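Local atomic coordinates of galactose-binding lectin (Enterobacter cloacae subsp. cloacae, PDB entry 6YF6), a protein that binds sugars as a calcium-dependent lectin, its C-terminal domain holding a seleno-fucoside on a calcium ion, and probably also recognises galactose. Residues G77-S85 / S130-K138; N47-K55 / A119-V127. One frame throughout, in Å; residues are numbered along the deposited sequence.

Contact 1: residues G77-S85 / S130-K138. With CA (calcium ion), chain D; SFU (methyl 1-seleno-alpha-L-fucopyranoside), chain C; PO4 (phosphate ion), chain F.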
loop_
_atom_site.group_PDB
_atom_site.type_symbol
_atom_site.label_atom_id
_atom_site.label_comp_id
_atom_site.label_asym_id
_atom_site.label_seq_id
_atom_site.Cartn_x
_atom_site.Cartn_y
_atom_site.Cartn_z
ATOM N N GLY A 77 18.037 9.669 3.399
ATOM C CA GLY A 77 19.060 8.702 3.050
ATOM C C GLY A 77 20.469 9.073 3.446
ATOM O O GLY A 77 21.425 8.499 2.911
ATOM N N LYS A 78 20.639 10.002 4.374
ATOM C CA LYS A 78 21.960 10.476 4.746
ATOM C C LYS A 78 22.305 10.055 6.165
ATOM O O LYS A 78 21.432 9.920 7.028
ATOM C CB LYS A 78 22.049 11.999 4.609
ATOM C CG LYS A 78 22.405 12.451 3.193
ATOM C CD LYS A 78 22.786 13.926 3.120
ATOM C CE LYS A 78 23.853 14.296 4.144
ATOM N NZ LYS A 78 24.963 15.098 3.562
ATOM N N TYR A 79 23.596 9.851 6.392
ATOM C CA TYR A 79 24.136 9.499 7.712
ATOM C C TYR A 79 23.566 8.130 8.096
ATOM O O TYR A 79 23.514 7.226 7.248
ATOM C CB TYR A 79 23.850 10.631 8.677
ATOM C CG TYR A 79 24.480 11.943 8.252
ATOM C CD1 TYR A 79 23.763 13.132 8.294
ATOM C CD2 TYR A 79 25.794 11.989 7.802
ATOM C CE1 TYR A 79 24.341 14.329 7.902
ATOM C CE2 TYR A 79 26.379 13.179 7.410
ATOM C CZ TYR A 79 25.649 14.347 7.462
ATOM O OH TYR A 79 26.229 15.531 7.073
ATOM N N GLU A 80 23.128 7.936 9.337
ATOM C CA GLU A 80 22.850 6.595 9.831
ATOM C C GLU A 80 21.539 6.053 9.276
ATOM O O GLU A 80 20.533 6.764 9.195
ATOM C CB GLU A 80 22.813 6.589 11.359
ATOM C CG GLU A 80 24.194 6.445 11.984
ATOM C CD GLU A 80 24.154 5.835 13.367
ATOM O OE1 GLU A 80 24.579 6.512 14.326
ATOM O OE2 GLU A 80 23.702 4.677 13.496
ATOM N N ALA A 81 21.562 4.781 8.888
ATOM C CA ALA A 81 20.358 4.123 8.405
ATOM C C ALA A 81 19.502 3.670 9.587
ATOM O O ALA A 81 20.032 3.138 10.566
ATOM C CB ALA A 81 20.720 2.918 7.537
ATOM N N PRO A 82 18.185 3.871 9.537
ATOM C CA PRO A 82 17.334 3.353 10.617
ATOM C C PRO A 82 17.376 1.832 10.671
ATOM O O PRO A 82 17.677 1.156 9.686
ATOM C CB PRO A 82 15.931 3.860 10.249
ATOM C CG PRO A 82 16.154 4.972 9.259
ATOM C CD PRO A 82 17.401 4.601 8.521
ATOM N N LYS A 83 17.073 1.291 11.854
ATOM C CA LYS A 83 16.925 -0.151 12.054
ATOM C C LYS A 83 15.717 -0.380 12.949
ATOM O O LYS A 83 15.721 0.040 14.110
ATOM C CB LYS A 83 18.173 -0.769 12.686
ATOM C CG LYS A 83 19.416 -0.722 11.819
ATOM C CD LYS A 83 20.520 -1.591 12.417
ATOM C CE LYS A 83 21.809 -1.499 11.619
ATOM N NZ LYS A 83 23.000 -1.820 12.460
ATOM N N VAL A 84 14.694 -1.053 12.427
ATOM C CA VAL A 84 13.390 -1.115 13.079
ATOM C C VAL A 84 12.917 -2.558 13.146
ATOM O O VAL A 84 13.037 -3.308 12.172
ATOM C CB VAL A 84 12.364 -0.233 12.334
ATOM C CG1 VAL A 84 11.054 -0.166 13.102
ATOM C CG2 VAL A 84 12.934 1.171 12.112
ATOM N N SER A 85 12.374 -2.947 14.302
ATOM C CA SER A 85 11.811 -4.277 14.506
ATOM C C SER A 85 10.421 -4.140 15.119
ATOM O O SER A 85 9.952 -3.035 15.410
ATOM C CB SER A 85 12.715 -5.142 15.396
ATOM O OG SER A 85 12.815 -4.617 16.710
ATOM N N SER A 130 20.734 10.785 16.077
ATOM C CA SER A 130 19.933 11.819 15.438
ATOM C C SER A 130 20.454 12.189 14.056
ATOM O O SER A 130 19.665 12.602 13.198
ATOM C CB SER A 130 19.896 13.074 16.315
ATOM O OG SER A 130 21.165 13.696 16.348
ATOM N N MET A 131 21.760 12.045 13.830
ATOM C CA MET A 131 22.355 12.263 12.515
ATOM C C MET A 131 21.820 11.212 11.552
ATOM O O MET A 131 22.205 10.040 11.626
ATOM C CB MET A 131 23.877 12.192 12.606
ATOM C CG MET A 131 24.519 13.382 13.298
ATOM S SD MET A 131 24.416 14.896 12.317
ATOM C CE MET A 131 25.562 14.539 10.987
ATOM N N GLY A 132 20.937 11.623 10.647
ATOM C CA GLY A 132 20.231 10.674 9.814
ATOM C C GLY A 132 19.148 9.972 10.608
ATOM O O GLY A 132 18.457 10.600 11.417
ATOM N N ASN A 133 18.992 8.669 10.401
ATOM C CA ASN A 133 17.984 7.898 11.121
ATOM C C ASN A 133 16.594 8.506 10.925
ATOM O O ASN A 133 15.825 8.676 11.874
ATOM C CB ASN A 133 18.345 7.812 12.607
ATOM C CG ASN A 133 17.546 6.758 13.337
ATOM O OD1 ASN A 133 17.068 5.804 12.732
ATOM N ND2 ASN A 133 17.397 6.926 14.645
ATOM N N ASP A 134 16.277 8.837 9.673
ATOM C CA ASP A 134 15.025 9.488 9.303
ATOM C C ASP A 134 14.177 8.544 8.458
ATOM O O ASP A 134 14.671 7.965 7.485
ATOM C CB ASP A 134 15.300 10.780 8.529
ATOM C CG ASP A 134 16.282 11.685 9.243
ATOM O OD1 ASP A 134 15.981 12.105 10.380
ATOM O OD2 ASP A 134 17.355 11.975 8.672
ATOM N N PHE A 135 12.903 8.402 8.815
ATOM C CA PHE A 135 12.045 7.439 8.135
ATOM C C PHE A 135 10.584 7.788 8.390
ATOM O O PHE A 135 10.261 8.656 9.204
ATOM C CB PHE A 135 12.356 6.002 8.586
ATOM C CG PHE A 135 12.302 5.799 10.079
ATOM C CD1 PHE A 135 13.354 6.201 10.889
ATOM C CD2 PHE A 135 11.209 5.184 10.667
ATOM C CE1 PHE A 135 13.309 6.006 12.262
ATOM C CE2 PHE A 135 11.157 4.988 12.035
ATOM C CZ PHE A 135 12.210 5.400 12.834
ATOM N N ARG A 136 9.702 7.102 7.660
ATOM C CA ARG A 136 8.264 7.309 7.756
ATOM C C ARG A 136 7.554 5.964 7.846
ATOM O O ARG A 136 7.988 4.975 7.250
ATOM C CB ARG A 136 7.721 8.093 6.538
ATOM C CG ARG A 136 8.192 9.547 6.435
ATOM C CD ARG A 136 7.873 10.140 5.059
ATOM N NE ARG A 136 8.055 11.588 5.014
ATOM C CZ ARG A 136 8.082 12.315 3.898
ATOM N NH1 ARG A 136 7.947 11.739 2.711
ATOM N NH2 ARG A 136 8.253 13.627 3.969
ATOM N N ILE A 137 6.451 5.939 8.593
ATOM C CA ILE A 137 5.560 4.787 8.667
ATOM C C ILE A 137 4.178 5.235 8.217
ATOM O O ILE A 137 3.559 6.091 8.863
ATOM C CB ILE A 137 5.501 4.189 10.081
ATOM C CG1 ILE A 137 6.833 3.517 10.418
ATOM C CG2 ILE A 137 4.340 3.197 10.180
ATOM C CD1 ILE A 137 7.011 3.182 11.892
ATOM N N LYS A 138 3.683 4.648 7.126
ATOM C CA LYS A 138 2.400 5.048 6.569
ATOM C C LYS A 138 1.269 4.077 6.884
ATOM O O LYS A 138 0.103 4.434 6.683
ATOM C CB LYS A 138 2.506 5.222 5.046
ATOM C CG LYS A 138 2.728 3.937 4.256
ATOM C CD LYS A 138 2.872 4.240 2.768
ATOM C CE LYS A 138 3.172 2.986 1.952
ATOM N NZ LYS A 138 3.248 3.288 0.487
HETATM CA CA CA D . 17.422 12.777 12.265
HETATM C C1 SFU C . 20.995 15.998 10.960
HETATM C C2 SFU C . 19.804 15.754 11.887
HETATM C C3 SFU C . 18.456 15.732 11.135
HETATM C C4 SFU C . 18.572 14.748 9.977
HETATM C C5 SFU C . 19.728 15.195 9.085
HETATM C C6 SFU C . 19.882 14.217 7.930
HETATM O O2 SFU C . 19.777 16.768 12.876
HETATM O O3 SFU C . 17.447 15.237 11.999
HETATM O O4 SFU C . 18.873 13.437 10.431
HETATM O O5 SFU C . 20.982 15.207 9.803
HETATM C CM SFU C . 22.500 17.935 9.201
HETATM SE SE SFU C . 21.034 17.944 10.440
HETATM P P PO4 F . -0.225 3.427 -0.284
HETATM O O1 PO4 F . 0.927 4.256 -0.796
HETATM O O2 PO4 F . -1.329 4.336 0.199
HETATM O O3 PO4 F . 0.231 2.563 0.867
HETATM O O4 PO4 F . -0.725 2.539 -1.397
HETATM O O HOH W 1 18.693 10.538 6.630
HETATM O O HOH W 2 16.007 3.214 13.765
#
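M131 bends over the ring of Y79, and its side chain can be followed from base to tip. CB and CG provide the reach; the chain then turns twice, at chi2 -70° and chi3 -71°, and this double bend brings the sulfur beside the sugar and the methyl group back onto the tyrosine. M131 SD lies 3.8 Å from C1 of the fucoside and oblique to the Y79 ring, a Met-aromatic contact. M131 CE then sits over one face of the Y79 ring, 3.5 Å from its centroid in a CH-pi contact, and comes nearest to Y79 CE1. At the edge of the same ring lies O5 of the sugar, 3.8 Å from Y79 CD1. Behind this pair the backbones clasp each other: E80 N donates to M131 O at 3.2 Å, and N133 N donates to E80 O at 2.7 Å. Farther in, P82 CG approaches F135 CD1 at 3.5 Å, while V84 CG2 lies over the rim of one face of the F135 ring. On the same 130-138 segment, S130 O, G132 O and D134 OD1 bind calcium, with I41 and T42 completing the protein's share and the sugar's O3 and O4 adding two more ligands. Such calcium-bridged recognition of sugar hydroxyls is consistent with a PA-IL-type lectin site.

Contact 2: residues N47-K55 / A119-V127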
loop_
_atom_site.group_PDB
_atom_site.type_symbol
_atom_site.label_atom_id
_atom_site.label_comp_id
_atom_site.label_asym_id
_atom_site.label_seq_id
_atom_site.Cartn_x
_atom_site.Cartn_y
_atom_site.Cartn_z
ATOM N N ASN A 47 17.554 10.445 22.468
ATOM C CA ASN A 47 17.828 9.028 22.250
ATOM C C ASN A 47 16.642 8.416 21.510
ATOM O O ASN A 47 15.546 8.301 22.066
ATOM C CB ASN A 47 18.095 8.321 23.577
ATOM C CG ASN A 47 18.680 6.933 23.387
ATOM O OD1 ASN A 47 18.110 6.104 22.682
ATOM N ND2 ASN A 47 19.824 6.677 24.009
ATOM N N HIS A 48 16.859 8.030 20.251
ATOM C CA HIS A 48 15.802 7.502 19.396
ATOM C C HIS A 48 15.812 5.980 19.304
ATOM O O HIS A 48 15.187 5.415 18.400
ATOM C CB HIS A 48 15.916 8.129 18.009
ATOM C CG HIS A 48 16.031 9.618 18.048
ATOM N ND1 HIS A 48 14.952 10.437 18.297
ATOM C CD2 HIS A 48 17.103 10.435 17.918
ATOM C CE1 HIS A 48 15.349 11.696 18.297
ATOM N NE2 HIS A 48 16.649 11.723 18.065
ATOM N N ALA A 49 16.493 5.306 20.223
ATOM C CA ALA A 49 16.454 3.853 20.320
ATOM C C ALA A 49 15.480 3.453 21.420
ATOM O O ALA A 49 15.500 4.030 22.515
ATOM C CB ALA A 49 17.839 3.277 20.607
ATOM N N GLY A 50 14.639 2.467 21.127
ATOM C CA GLY A 50 13.624 1.986 22.033
ATOM C C GLY A 50 12.300 1.861 21.313
ATOM O O GLY A 50 12.245 1.783 20.080
ATOM N N GLU A 51 11.221 1.846 22.087
ATOM C CA GLU A 51 9.881 1.721 21.522
ATOM C C GLU A 51 9.412 3.090 21.038
ATOM O O GLU A 51 9.282 4.028 21.832
ATOM C CB GLU A 51 8.931 1.125 22.560
ATOM C CG GLU A 51 9.392 -0.253 23.053
ATOM C CD GLU A 51 8.426 -0.928 24.012
ATOM O OE1 GLU A 51 7.478 -0.275 24.493
ATOM O OE2 GLU A 51 8.620 -2.132 24.287
ATOM N N ILE A 52 9.178 3.205 19.728
ATOM C CA ILE A 52 8.845 4.485 19.111
ATOM C C ILE A 52 7.355 4.647 18.826
ATOM O O ILE A 52 6.885 5.788 18.684
ATOM C CB ILE A 52 9.646 4.680 17.805
ATOM C CG1 ILE A 52 9.246 3.617 16.776
ATOM C CG2 ILE A 52 11.141 4.614 18.085
ATOM C CD1 ILE A 52 9.962 3.738 15.448
ATOM N N LEU A 53 6.608 3.552 18.701
ATOM C CA LEU A 53 5.163 3.590 18.533
ATOM C C LEU A 53 4.570 2.450 19.346
ATOM O O LEU A 53 5.095 1.334 19.320
ATOM C CB LEU A 53 4.746 3.432 17.066
ATOM C CG LEU A 53 4.489 4.649 16.177
ATOM C CD1 LEU A 53 3.901 4.147 14.851
ATOM C CD2 LEU A 53 3.575 5.678 16.827
ATOM N N LYS A 54 3.472 2.716 20.049
ATOM C CA LYS A 54 2.886 1.719 20.934
ATOM C C LYS A 54 1.374 1.690 20.771
ATOM O O LYS A 54 0.739 2.716 20.514
ATOM C CB LYS A 54 3.256 1.995 22.400
ATOM C CG LYS A 54 4.699 1.646 22.738
ATOM C CD LYS A 54 5.085 2.128 24.128
ATOM C CE LYS A 54 4.634 1.158 25.207
ATOM N NZ LYS A 54 4.948 1.674 26.569
ATOM N N LYS A 55 0.810 0.489 20.908
ATOM C CA LYS A 55 -0.634 0.312 20.898
ATOM C C LYS A 55 -0.995 -0.962 21.649
ATOM O O LYS A 55 -0.358 -2.002 21.459
ATOM C CB LYS A 55 -1.199 0.233 19.475
ATOM C CG LYS A 55 -2.691 -0.063 19.451
ATOM C CD LYS A 55 -3.291 0.064 18.058
ATOM C CE LYS A 55 -4.765 -0.320 18.061
ATOM N NZ LYS A 55 -5.393 -0.119 16.728
ATOM N N ALA A 119 -3.146 -7.448 23.074
ATOM C CA ALA A 119 -1.699 -7.589 23.020
ATOM C C ALA A 119 -1.071 -6.206 23.022
ATOM O O ALA A 119 -1.604 -5.273 22.415
ATOM C CB ALA A 119 -1.249 -8.359 21.774
ATOM N N GLU A 120 0.060 -6.081 23.711
ATOM C CA GLU A 120 0.810 -4.831 23.767
ATOM C C GLU A 120 1.833 -4.846 22.637
ATOM O O GLU A 120 2.791 -5.627 22.665
ATOM C CB GLU A 120 1.479 -4.664 25.129
ATOM C CG GLU A 120 0.491 -4.407 26.264
ATOM C CD GLU A 120 1.166 -4.251 27.617
ATOM O OE1 GLU A 120 2.118 -3.449 27.724
ATOM O OE2 GLU A 120 0.741 -4.928 28.576
ATOM N N LEU A 121 1.620 -3.996 21.638
ATOM C CA LEU A 121 2.474 -3.932 20.463
ATOM C C LEU A 121 3.379 -2.713 20.534
ATOM O O LEU A 121 2.970 -1.646 21.003
ATOM C CB LEU A 121 1.639 -3.870 19.185
ATOM C CG LEU A 121 0.622 -4.997 19.011
ATOM C CD1 LEU A 121 -0.150 -4.810 17.712
ATOM C CD2 LEU A 121 1.320 -6.353 19.057
ATOM N N ALA A 122 4.606 -2.868 20.047
ATOM C CA ALA A 122 5.531 -1.750 19.982
ATOM C C ALA A 122 6.404 -1.898 18.748
ATOM O O ALA A 122 6.876 -2.995 18.441
ATOM C CB ALA A 122 6.401 -1.670 21.242
ATOM N N VAL A 123 6.584 -0.790 18.032
ATOM C CA VAL A 123 7.608 -0.679 17.002
ATOM C C VAL A 123 8.883 -0.196 17.680
ATOM O O VAL A 123 8.849 0.734 18.494
ATOM C CB VAL A 123 7.167 0.281 15.886
ATOM C CG1 VAL A 123 8.237 0.382 14.813
ATOM C CG2 VAL A 123 5.847 -0.180 15.282
ATOM N N VAL A 124 10.008 -0.830 17.355
ATOM C CA VAL A 124 11.251 -0.662 18.097
ATOM C C VAL A 124 12.332 -0.157 17.153
ATOM O O VAL A 124 12.568 -0.754 16.096
ATOM C CB VAL A 124 11.688 -1.982 18.763
ATOM C CG1 VAL A 124 13.014 -1.801 19.488
ATOM C CG2 VAL A 124 10.612 -2.479 19.720
ATOM N N SER A 125 12.985 0.939 17.541
ATOM C CA SER A 125 14.161 1.451 16.851
ATOM C C SER A 125 15.426 0.995 17.564
ATOM O O SER A 125 15.511 1.048 18.794
ATOM C CB SER A 125 14.149 2.978 16.789
ATOM O OG SER A 125 15.421 3.463 16.393
ATOM N N HIS A 126 16.416 0.565 16.784
ATOM C CA HIS A 126 17.696 0.115 17.317
ATOM C C HIS A 126 18.810 1.123 17.074
ATOM O O HIS A 126 19.977 0.822 17.346
ATOM C CB HIS A 126 18.062 -1.241 16.713
ATOM C CG HIS A 126 17.032 -2.299 16.954
ATOM N ND1 HIS A 126 17.223 -3.335 17.844
ATOM C CD2 HIS A 126 15.794 -2.474 16.434
ATOM C CE1 HIS A 126 16.150 -4.106 17.855
ATOM N NE2 HIS A 126 15.268 -3.606 17.008
ATOM N N VAL A 127 18.475 2.313 16.585
ATOM C CA VAL A 127 19.442 3.373 16.324
ATOM C C VAL A 127 19.053 4.569 17.180
ATOM O O VAL A 127 17.973 5.144 16.997
ATOM C CB VAL A 127 19.484 3.746 14.833
ATOM C CG1 VAL A 127 20.457 4.894 14.585
ATOM C CG2 VAL A 127 19.867 2.531 13.996
#
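G50 and S125 form a hydrogen-bonded antiparallel pair, each satisfying the other's backbone: G50 N reaches S125 O at 2.9 Å, and S125 N reaches G50 O at 2.8 Å. The serine hydroxyl adds a side-chain bond beyond this pair. A chi1 of 167° swings OG away from the serine's own N, and S125 OG donates to H48 O at 2.8 Å and accepts from V127 N in an ST turn, the latter bond being 3.3 Å long. N47 OD1 similarly accepts from A49 N, closing an Asx turn. Beyond E51 the register slips by one residue in a beta bulge: V123 O accepts a hydrogen bond from I52 N (2.8 Å), whereas V123 N donates to L53 O (2.9 Å). Regular pairing resumes at L53 with V123 and runs through K54 to K55, whose N and O both bond to L121. Side chains divide between the two faces. On one, the carboxylate end of E51 lies against the methyl of A122 (CD to CB 3.5 Å) and its OE2 forms a salt bridge with R87; on the other, L53 CB and V123 CB pack together, and the bulge residue I52 brings CD1 to V123 CG1 at 3.8 Å. K55 NZ finds its acceptors in the second subunit, on D7 and N17 of that chain. Strand 118-125 is flanked by 50-58 and 83-88 in one four-stranded antiparallel sheet, its V123 side facing L140 of strand 135-143 in the other sheet, while L53 and K54 pair with a strand of the second subunit and carry the sheet across the interface.

Contacts 1 and 2 lie with their centres about 13 Å apart and meet through strand 83-88, the neighbour of 118-125 in their common sheet. Polar and apolar links both join them: K83 O and H126 N are 2.8 Å apart and S85 OG and H126 NE2 2.7 Å, each probably a hydrogen bond, while V84 CG1 packs at 3.3 Å from V123 CG1. The sugar and calcium belong to contact 1. Contact 2 approaches them through H48, whose side chain lies, at the nearest atoms, about 6 Å from calcium and about 7 Å from the fucoside, close to T42 and S130. The chain after 119-127 leads, across S128 and A129, into the calcium-binding residues of 130-138.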